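Local coordinates for protein alkylpurine DNA glycosylase AlkC (Pseudomonas fluorescens, PDB 5VHV) that excises alkylated purine bases from DNA, acting as a repair glycosylase that does not flip the damaged base out of the double helix, at residues V11-L14 with Q15-S19; R130-A133 with V134-W138; D170-L173 with C174-I177. All coordinates share one frame; numbering follows the deposited sequence.

Interaction 1: residues V11-L14 with Q15-S19; sequences VERL and QHIAS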
ATOM      1  N   VAL A  11      -8.553   6.233  26.159  1.00 24.72           N
ATOM      2  CA  VAL A  11      -9.630   5.875  27.085  1.00 29.76           C
ATOM      3  C   VAL A  11     -10.919   6.569  26.680  1.00 25.38           C
ATOM      4  O   VAL A  11     -12.007   5.988  26.759  1.00 26.39           O
ATOM      5  CB  VAL A  11      -9.240   6.201  28.540  1.00 42.87           C
ATOM      6  CG1 VAL A  11     -10.402   5.917  29.473  1.00 50.17           C
ATOM      7  CG2 VAL A  11      -8.053   5.365  28.959  1.00 50.33           C
ATOM      8  N   GLU A  12     -10.816   7.817  26.225  1.00 27.52           N
ATOM      9  CA  GLU A  12     -11.997   8.544  25.779  1.00 34.07           C
ATOM     10  C   GLU A  12     -12.722   7.791  24.664  1.00 31.28           C
ATOM     11  O   GLU A  12     -13.958   7.712  24.664  1.00 27.07           O
ATOM     12  CB  GLU A  12     -11.596   9.951  25.325  1.00 33.72           C
ATOM     13  CG  GLU A  12     -11.104  10.904  26.437  1.00 78.66           C
ATOM     14  CD  GLU A  12      -9.744  10.535  27.077  1.00 78.85           C
ATOM     15  OE1 GLU A  12      -8.906   9.831  26.456  1.00 31.75           O
ATOM     16  OE2 GLU A  12      -9.510  10.973  28.230  1.00 73.20           O
ATOM     17  N   ARG A  13     -11.972   7.224  23.705  1.00 22.61           N
ATOM     18  CA  ARG A  13     -12.597   6.427  22.648  1.00 23.99           C
ATOM     19  C   ARG A  13     -13.229   5.156  23.201  1.00 28.89           C
ATOM     20  O   ARG A  13     -14.304   4.744  22.743  1.00 23.52           O
ATOM     21  CB  ARG A  13     -11.575   6.059  21.560  1.00 27.25           C
ATOM     22  CG  ARG A  13     -12.206   5.478  20.257  1.00 26.24           C
ATOM     23  CD  ARG A  13     -12.697   6.568  19.294  1.00 29.47           C
ATOM     24  NE  ARG A  13     -11.597   7.422  18.877  1.00 24.08           N
ATOM     25  CZ  ARG A  13     -11.698   8.492  18.093  1.00 31.51           C
ATOM     26  NH1 ARG A  13     -12.857   8.840  17.555  1.00 32.49           N
ATOM     27  NH2 ARG A  13     -10.617   9.214  17.827  1.00 38.49           N
ATOM     28  N   LEU A  14     -12.564   4.488  24.148  1.00 23.18           N
ATOM     29  CA  LEU A  14     -13.167   3.297  24.739  1.00 23.98           C
ATOM     30  C   LEU A  14     -14.468   3.654  25.445  1.00 26.46           C
ATOM     31  O   LEU A  14     -15.445   2.902  25.380  1.00 23.88           O
ATOM     32  CB  LEU A  14     -12.198   2.621  25.708  1.00 21.79           C
ATOM     33  CG  LEU A  14     -10.847   2.171  25.147  1.00 24.08           C
ATOM     34  CD1 LEU A  14      -9.916   1.721  26.289  1.00 25.10           C
ATOM     35  CD2 LEU A  14     -11.044   1.057  24.119  1.00 22.30           C
ATOM     36  N   GLN A  15     -14.505   4.810  26.109  1.00 23.82           N
ATOM     37  CA  GLN A  15     -15.742   5.249  26.751  1.00 28.20           C
ATOM     38  C   GLN A  15     -16.828   5.511  25.721  1.00 31.14           C
ATOM     39  O   GLN A  15     -18.001   5.197  25.956  1.00 28.59           O
ATOM     40  CB  GLN A  15     -15.473   6.488  27.605  1.00 33.68           C
ATOM     41  CG  GLN A  15     -14.611   6.174  28.813  1.00 38.20           C
ATOM     42  CD  GLN A  15     -14.088   7.404  29.518  1.00 54.39           C
ATOM     43  OE1 GLN A  15     -14.180   8.528  29.010  1.00 52.80           O
ATOM     44  NE2 GLN A  15     -13.523   7.194  30.699  1.00 47.51           N
ATOM     45  N   HIS A  16     -16.459   6.080  24.568  1.00 25.09           N
ATOM     46  CA  HIS A  16     -17.427   6.292  23.493  1.00 31.73           C
ATOM     47  C   HIS A  16     -17.978   4.964  22.983  1.00 25.30           C
ATOM     48  O   HIS A  16     -19.196   4.817  22.800  1.00 24.26           O
ATOM     49  CB  HIS A  16     -16.764   7.101  22.368  1.00 32.05           C
ATOM     50  CG  HIS A  16     -17.368   6.925  21.001  1.00 27.69           C
ATOM     51  ND1 HIS A  16     -18.554   7.520  20.617  1.00 35.00           N
ATOM     52  CD2 HIS A  16     -16.895   6.292  19.897  1.00 32.05           C
ATOM     53  CE1 HIS A  16     -18.806   7.221  19.351  1.00 30.83           C
ATOM     54  NE2 HIS A  16     -17.814   6.476  18.891  1.00 37.44           N
ATOM     55  N   ILE A  17     -17.101   3.978  22.779  1.00 21.19           N
ATOM     56  CA  ILE A  17     -17.544   2.661  22.332  1.00 24.60           C
ATOM     57  C   ILE A  17     -18.514   2.066  23.346  1.00 27.41           C
ATOM     58  O   ILE A  17     -19.563   1.514  22.987  1.00 22.19           O
ATOM     59  CB  ILE A  17     -16.331   1.736  22.095  1.00 20.49           C
ATOM     60  CG1 ILE A  17     -15.470   2.241  20.921  1.00 19.83           C
ATOM     61  CG2 ILE A  17     -16.788   0.301  21.770  1.00 20.25           C
ATOM     62  CD1 ILE A  17     -14.106   1.582  20.816  1.00 21.18           C
ATOM     63  N   ALA A  18     -18.164   2.141  24.629  1.00 23.16           N
ATOM     64  CA  ALA A  18     -19.039   1.589  25.659  1.00 24.97           C
ATOM     65  C   ALA A  18     -20.393   2.296  25.682  1.00 29.83           C
ATOM     66  O   ALA A  18     -21.434   1.652  25.848  1.00 24.38           O
ATOM     67  CB  ALA A  18     -18.373   1.692  27.034  1.00 27.11           C
ATOM     68  N   SER A  19     -20.401   3.624  25.540  1.00 23.61           N
ATOM     69  CA  SER A  19     -21.666   4.354  25.567  1.00 28.63           C
ATOM     70  C   SER A  19     -22.550   3.972  24.387  1.00 29.18           C
ATOM     71  O   SER A  19     -23.771   3.811  24.536  1.00 25.69           O
ATOM     72  CB  SER A  19     -21.404   5.862  25.567  1.00 37.25           C
ATOM     73  OG  SER A  19     -20.628   6.230  26.693  1.00 39.93           O
TER
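With CG1 of Val11 set opposite its backbone N (chi1 176°) and CG of Gln15 set opposite its own carbonyl carbon (chi1 -68°), the two side chains are brought over the same face of one alpha-helix, in the opening turns of helix 11-24. Beyond CG the Gln15 chain is extended, which sends its amide back over the preceding turn. The two side chains cross obliquely, and the amide NE2 of Gln15 rests against CG1 of Val11 at 3.6 Å, a packing contact.

The backbone supplies the regular i to i+4 bonds. Gln15 N donates to Val11 O at 2.8 Å with an N-H...O angle of 159°. The methylene CG of Gln15 also lies close to this carbonyl, 3.3 Å from Val11 O. Two residues further along, Ile17 N bonds to Arg13 O at 2.9 Å, and Ile17 CG1 lies 3.3 Å from the same Arg13 O. His16 adds its CB to the surroundings of that oxygen, with its imidazole set obliquely to it. Two aliphatic groups therefore crowd a carbonyl already engaged by an amide.

The Arg13 guanidinium is held by Ile8 O at NE and by Asn80 OD1 at NH1, while Asn10 OD1, just ahead of the helix, accepts from Arg13 N. Leu14 and Ile17 turn into the protein and share Val53 of helix 46-60, and Leu14 also packs on Leu34 of helix 30-38.

At the far end Ser19 grips Gln15 O twice. Ser19 N reaches it at 2.9 Å from one face of the carbonyl plane, and Ser19 OG donates to it from the opposite face, also at 2.9 Å.

Interaction 2: residues R130-A133 with V134-W138; sequences RTLA and VMQAW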
ATOM      1  N   ARG A 130     -12.865 -21.788  -0.022  1.00 15.48           N
ATOM      2  CA  ARG A 130     -14.208 -21.317   0.308  1.00 15.49           C
ATOM      3  C   ARG A 130     -14.272 -19.798   0.274  1.00 16.18           C
ATOM      4  O   ARG A 130     -15.241 -19.215  -0.231  1.00 18.94           O
ATOM      5  CB  ARG A 130     -14.625 -21.830   1.683  1.00 15.66           C
ATOM      6  CG  ARG A 130     -16.129 -22.034   1.824  1.00 19.57           C
ATOM      7  CD  ARG A 130     -16.511 -22.496   3.232  1.00 22.31           C
ATOM      8  NE  ARG A 130     -17.936 -22.817   3.299  1.00 22.55           N
ATOM      9  CZ  ARG A 130     -18.565 -23.239   4.395  1.00 22.94           C
ATOM     10  NH1 ARG A 130     -17.900 -23.406   5.546  1.00 20.51           N
ATOM     11  NH2 ARG A 130     -19.871 -23.476   4.346  1.00 28.96           N
ATOM     12  N   THR A 131     -13.246 -19.144   0.814  1.00 17.14           N
ATOM     13  CA  THR A 131     -13.226 -17.688   0.911  1.00 14.15           C
ATOM     14  C   THR A 131     -12.932 -17.057  -0.447  1.00 15.89           C
ATOM     15  O   THR A 131     -13.511 -16.019  -0.799  1.00 16.69           O
ATOM     16  CB  THR A 131     -12.191 -17.256   1.960  1.00 13.48           C
ATOM     17  OG1 THR A 131     -12.444 -17.939   3.204  1.00 14.72           O
ATOM     18  CG2 THR A 131     -12.240 -15.767   2.207  1.00 15.75           C
ATOM     19  N   LEU A 132     -12.057 -17.693  -1.235  1.00 16.51           N
ATOM     20  CA  LEU A 132     -11.787 -17.198  -2.581  1.00 16.24           C
ATOM     21  C   LEU A 132     -13.075 -17.090  -3.392  1.00 16.62           C
ATOM     22  O   LEU A 132     -13.290 -16.098  -4.108  1.00 17.43           O
ATOM     23  CB  LEU A 132     -10.775 -18.108  -3.295  1.00 17.74           C
ATOM     24  CG  LEU A 132     -10.478 -17.748  -4.762  1.00 21.62           C
ATOM     25  CD1 LEU A 132      -9.795 -16.389  -4.881  1.00 19.86           C
ATOM     26  CD2 LEU A 132      -9.597 -18.807  -5.385  1.00 22.88           C
ATOM     27  N   ALA A 133     -13.958 -18.084  -3.274  1.00 18.06           N
ATOM     28  CA  ALA A 133     -15.207 -18.051  -4.037  1.00 19.28           C
ATOM     29  C   ALA A 133     -16.049 -16.846  -3.647  1.00 18.82           C
ATOM     30  O   ALA A 133     -16.661 -16.190  -4.502  1.00 19.43           O
ATOM     31  CB  ALA A 133     -15.998 -19.341  -3.817  1.00 22.25           C
ATOM     32  N   VAL A 134     -16.063 -16.522  -2.359  1.00 18.01           N
ATOM     33  CA  VAL A 134     -16.793 -15.349  -1.889  1.00 16.31           C
ATOM     34  C   VAL A 134     -16.193 -14.084  -2.462  1.00 17.22           C
ATOM     35  O   VAL A 134     -16.909 -13.187  -2.933  1.00 17.88           O
ATOM     36  CB  VAL A 134     -16.787 -15.326  -0.354  1.00 20.01           C
ATOM     37  CG1 VAL A 134     -17.312 -13.988   0.167  1.00 18.92           C
ATOM     38  CG2 VAL A 134     -17.584 -16.501   0.162  1.00 20.75           C
ATOM     39  N   MET A 135     -14.861 -13.990  -2.432  1.00 14.79           N
ATOM     40  CA  MET A 135     -14.229 -12.781  -2.925  0.57 18.11           C
ATOM     41  C   MET A 135     -14.409 -12.629  -4.434  1.00 17.59           C
ATOM     42  O   MET A 135     -14.487 -11.501  -4.932  1.00 13.70           O
ATOM     43  CB  MET A 135     -12.768 -12.789  -2.510  0.57 14.24           C
ATOM     44  CG  MET A 135     -12.630 -12.721  -0.985  0.57 14.78           C
ATOM     45  SD  MET A 135     -10.953 -12.806  -0.406  0.57 14.33           S
ATOM     46  CE  MET A 135     -10.482 -11.072  -0.502  0.57 15.06           C
ATOM     47  N   GLN A 136     -14.502 -13.731  -5.172  1.00 17.00           N
ATOM     48  CA  GLN A 136     -14.844 -13.637  -6.582  1.00 16.78           C
ATOM     49  C   GLN A 136     -16.229 -13.039  -6.771  1.00 19.32           C
ATOM     50  O   GLN A 136     -16.432 -12.192  -7.648  1.00 20.54           O
ATOM     51  CB  GLN A 136     -14.737 -15.021  -7.227  1.00 20.01           C
ATOM     52  CG  GLN A 136     -13.285 -15.476  -7.313  1.00 16.52           C
ATOM     53  CD  GLN A 136     -13.155 -16.925  -7.680  1.00 24.76           C
ATOM     54  OE1 GLN A 136     -14.086 -17.719  -7.488  1.00 21.53           O
ATOM     55  NE2 GLN A 136     -11.995 -17.292  -8.212  1.00 21.80           N
ATOM     56  N   ALA A 137     -17.199 -13.442  -5.951  1.00 19.25           N
ATOM     57  CA  ALA A 137     -18.507 -12.804  -6.041  1.00 24.88           C
ATOM     58  C   ALA A 137     -18.405 -11.324  -5.672  1.00 17.10           C
ATOM     59  O   ALA A 137     -18.990 -10.462  -6.344  1.00 19.59           O
ATOM     60  CB  ALA A 137     -19.516 -13.523  -5.143  1.00 20.58           C
ATOM     61  N   TRP A 138     -17.617 -11.004  -4.641  1.00 16.40           N
ATOM     62  CA  TRP A 138     -17.493  -9.616  -4.215  1.00 16.62           C
ATOM     63  C   TRP A 138     -16.879  -8.741  -5.298  1.00 19.06           C
ATOM     64  O   TRP A 138     -17.167  -7.543  -5.361  1.00 17.16           O
ATOM     65  CB  TRP A 138     -16.652  -9.526  -2.946  1.00 15.60           C
ATOM     66  CG  TRP A 138     -17.357 -10.026  -1.706  1.00 17.90           C
ATOM     67  CD1 TRP A 138     -18.690 -10.307  -1.565  1.00 19.84           C
ATOM     68  CD2 TRP A 138     -16.757 -10.273  -0.437  1.00 16.28           C
ATOM     69  NE1 TRP A 138     -18.952 -10.710  -0.276  1.00 18.99           N
ATOM     70  CE2 TRP A 138     -17.783 -10.677   0.442  1.00 17.85           C
ATOM     71  CE3 TRP A 138     -15.451 -10.167   0.051  1.00 16.11           C
ATOM     72  CZ2 TRP A 138     -17.531 -11.034   1.762  1.00 19.14           C
ATOM     73  CZ3 TRP A 138     -15.204 -10.506   1.368  1.00 15.97           C
ATOM     74  CH2 TRP A 138     -16.253 -10.915   2.212  1.00 18.66           C
TER
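Val134 begins the second half of this helical run by lying against two carbonyls of the turn before it. Its CB is 3.4 Å from Thr131 O and its CG2 is 3.6 Å from Arg130 O. The other methyl, CG1, is anti to the backbone N (chi1 170°) and points up the helix, where it sits over one face of the Trp138 indole, 3.3 Å above the ring plane and offset toward the rim. This is a close methyl-on-ring packing.

Met135 donates its backbone N to Thr131 O at 2.9 Å. Its side chain runs beside that of Thr131, pointing the same way, with Met135 CG 3.4 Å from Thr131 O. Met135 was modelled in two conformers, so the approach of its sulfur to Thr131 CG2 is less certain. The Thr131 hydroxyl bonds instead to Asp127 O, one turn earlier.

Gln136 N bonds to Leu132 O at 2.9 Å, with an N-H...O angle of 156°. Its chi1 of -69° and extended chain carry the amide back over the side chain of Leu132, where Gln136 NE2 lies 3.8 Å from Leu132 CG. The carboxamide oxygen OE1 leans toward the backbone of Ala133, 3.6 Å from its CA.

Ala137 closes the series of backbone bonds with a longer one to Ala133 O. The indole of Trp138, the last residue of helix 128-138, packs against Val146, Leu149 and Ala150 of helix 144-152 and against Ile120 of helix 119-126. Leu132, Met135 and Gln136 meanwhile meet Ile177 of helix 175-181. Helix 128-138 is thus layered between helices 119-126, 144-152 and 175-181, consistent with the HEAT-like alpha-solenoid of the AlkC and AlkD glycosylases.

Interaction 3: residues D170-L173 with C174-I177; sequences DPEL and CASI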
ATOM      1  N   ASP A 170       1.057 -18.402  -6.399  1.00 21.57           N
ATOM      2  CA  ASP A 170       0.268 -18.746  -7.584  1.00 23.95           C
ATOM      3  C   ASP A 170      -0.617 -17.582  -7.997  1.00 22.78           C
ATOM      4  O   ASP A 170      -1.768 -17.470  -7.556  1.00 18.64           O
ATOM      5  CB  ASP A 170      -0.581 -19.987  -7.333  1.00 24.28           C
ATOM      6  CG  ASP A 170      -1.308 -20.450  -8.570  1.00 25.71           C
ATOM      7  OD1 ASP A 170      -1.158 -19.829  -9.641  1.00 25.72           O
ATOM      8  OD2 ASP A 170      -2.040 -21.450  -8.469  1.00 32.35           O
ATOM      9  N   PRO A 171      -0.128 -16.714  -8.887  1.00 20.14           N
ATOM     10  CA  PRO A 171      -0.957 -15.587  -9.348  1.00 19.13           C
ATOM     11  C   PRO A 171      -2.212 -15.989 -10.102  1.00 17.42           C
ATOM     12  O   PRO A 171      -3.082 -15.128 -10.302  1.00 19.02           O
ATOM     13  CB  PRO A 171      -0.008 -14.799 -10.273  1.00 22.24           C
ATOM     14  CG  PRO A 171       1.323 -15.349 -10.075  1.00 27.90           C
ATOM     15  CD  PRO A 171       1.209 -16.714  -9.499  1.00 25.52           C
ATOM     16  N   GLU A 172      -2.321 -17.228 -10.590  1.00 19.25           N
ATOM     17  CA  GLU A 172      -3.560 -17.601 -11.259  1.00 21.64           C
ATOM     18  C   GLU A 172      -4.745 -17.679 -10.298  1.00 19.78           C
ATOM     19  O   GLU A 172      -5.890 -17.645 -10.759  1.00 24.76           O
ATOM     20  CB  GLU A 172      -3.418 -18.937 -12.000  1.00 23.84           C
ATOM     21  CG  GLU A 172      -2.404 -18.917 -13.132  1.00 28.58           C
ATOM     22  CD  GLU A 172      -2.725 -17.924 -14.245  1.00 28.04           C
ATOM     23  OE1 GLU A 172      -1.809 -17.621 -15.044  1.00 30.34           O
ATOM     24  OE2 GLU A 172      -3.879 -17.444 -14.342  1.00 32.91           O
ATOM     25  N   LEU A 173      -4.520 -17.769  -8.980  1.00 19.39           N
ATOM     26  CA  LEU A 173      -5.654 -17.991  -8.087  1.00 21.16           C
ATOM     27  C   LEU A 173      -6.585 -16.789  -8.094  1.00 20.78           C
ATOM     28  O   LEU A 173      -7.807 -16.937  -8.214  1.00 19.94           O
ATOM     29  CB  LEU A 173      -5.181 -18.287  -6.661  1.00 17.17           C
ATOM     30  CG  LEU A 173      -4.376 -19.582  -6.527  1.00 18.02           C
ATOM     31  CD1 LEU A 173      -3.759 -19.664  -5.147  1.00 20.99           C
ATOM     32  CD2 LEU A 173      -5.233 -20.818  -6.793  1.00 25.50           C
ATOM     33  N   CYS A 174      -6.020 -15.593  -7.956  1.00 19.04           N
ATOM     34  CA  CYS A 174      -6.777 -14.348  -7.897  1.00 17.45           C
ATOM     35  C   CYS A 174      -6.846 -13.633  -9.239  1.00 17.79           C
ATOM     36  O   CYS A 174      -7.353 -12.510  -9.301  1.00 17.55           O
ATOM     37  CB  CYS A 174      -6.170 -13.418  -6.838  1.00 18.01           C
ATOM     38  SG  CYS A 174      -6.254 -14.064  -5.173  1.00 20.86           S
ATOM     39  N   ALA A 175      -6.362 -14.257 -10.323  1.00 18.61           N
ATOM     40  CA  ALA A 175      -6.293 -13.569 -11.606  1.00 18.63           C
ATOM     41  C   ALA A 175      -7.658 -13.060 -12.072  1.00 20.17           C
ATOM     42  O   ALA A 175      -7.754 -11.945 -12.600  1.00 19.63           O
ATOM     43  CB  ALA A 175      -5.689 -14.486 -12.668  1.00 19.81           C
ATOM     44  N   SER A 176      -8.728 -13.855 -11.898  1.00 18.90           N
ATOM     45  CA  SER A 176     -10.016 -13.433 -12.437  1.00 18.76           C
ATOM     46  C   SER A 176     -10.594 -12.269 -11.637  1.00 18.68           C
ATOM     47  O   SER A 176     -11.327 -11.439 -12.191  1.00 20.80           O
ATOM     48  CB  SER A 176     -10.998 -14.609 -12.485  1.00 19.90           C
ATOM     49  OG  SER A 176     -11.416 -15.023 -11.208  1.00 20.97           O
ATOM     50  N   ILE A 177     -10.272 -12.176 -10.349  1.00 17.96           N
ATOM     51  CA  ILE A 177     -10.664 -10.997  -9.583  1.00 20.58           C
ATOM     52  C   ILE A 177     -10.057  -9.757 -10.205  1.00 22.88           C
ATOM     53  O   ILE A 177     -10.755  -8.774 -10.485  1.00 17.83           O
ATOM     54  CB  ILE A 177     -10.255 -11.137  -8.108  1.00 17.06           C
ATOM     55  CG1 ILE A 177     -11.137 -12.188  -7.440  1.00 18.78           C
ATOM     56  CG2 ILE A 177     -10.351  -9.774  -7.385  1.00 19.60           C
ATOM     57  CD1 ILE A 177     -10.708 -12.567  -6.061  1.00 19.70           C
TER
HETATM   58  O   HOH W   1      -3.443 -15.345  -6.823  1.00 16.81           O
HETATM   59  O   HOH W   2      -8.450 -16.738 -11.409  1.00 21.12           O
HETATM   60  O   HOH W   3      -9.977 -15.192  -8.821  1.00 19.73           O
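Direct backbone bonding across residues 170-177 is slight: Ala175 N donates to Glu172 O in a weak bond of 3.4 Å, though fairly straight at 158°. Within the first half, a type I beta turn runs from Asp170 to Leu173, closed by Leu173 N to Asp170 O at 3.1 Å. The Asp170 side chain reinforces it, because OD1 accepts from Glu172 N at 3.0 Å, met from above the carboxylate plane (47° out of it).

Water carries much of the remaining polar traffic. One molecule donates to Asp170 O and accepts from Cys174 N at 2.8 Å, a second links Glu172 O to Ser176 N, and a third joins Leu173 O to Ser176 OG.

Side-chain packing is modest: the Ala175 methyl CB rests against oxygens, 3.6 Å from Pro171 O and 3.9 Å from Glu172 OE2, whose partner oxygen OE1 bonds to Trp207 NE1. Trp207 also touches Pro171 and Ala175, while Cys174 is buried against Val167 and Ser154.

The two bonds at Asp170 define an Asx turn overlapping a type I beta turn, a connection that leads from helix 165-169 into helix 175-181 with Cys174 at the N-cap position.

In the fold
Interactions 2 and 3 are neighbours, with centres 12 Å apart, and they touch where helix 128-138 packs on helix 175-181 and the turn leading into it. Leu132 CD2 lies 3.8 Å from Leu173 O, and Gln136 NE2 lies 3.8 Å from Ser176 OG. Interaction 1 belongs to a more remote part of the helical region, its centre 35 Å from that of interaction 2 and 41 Å from that of interaction 3. Its Arg13 side chain lies about 8 Å from the bound polyether, whose pocket is lined by other residues. None touches the DNA: nearest atoms are about 12 Å away for interaction 1 and about 14 Å for the other two.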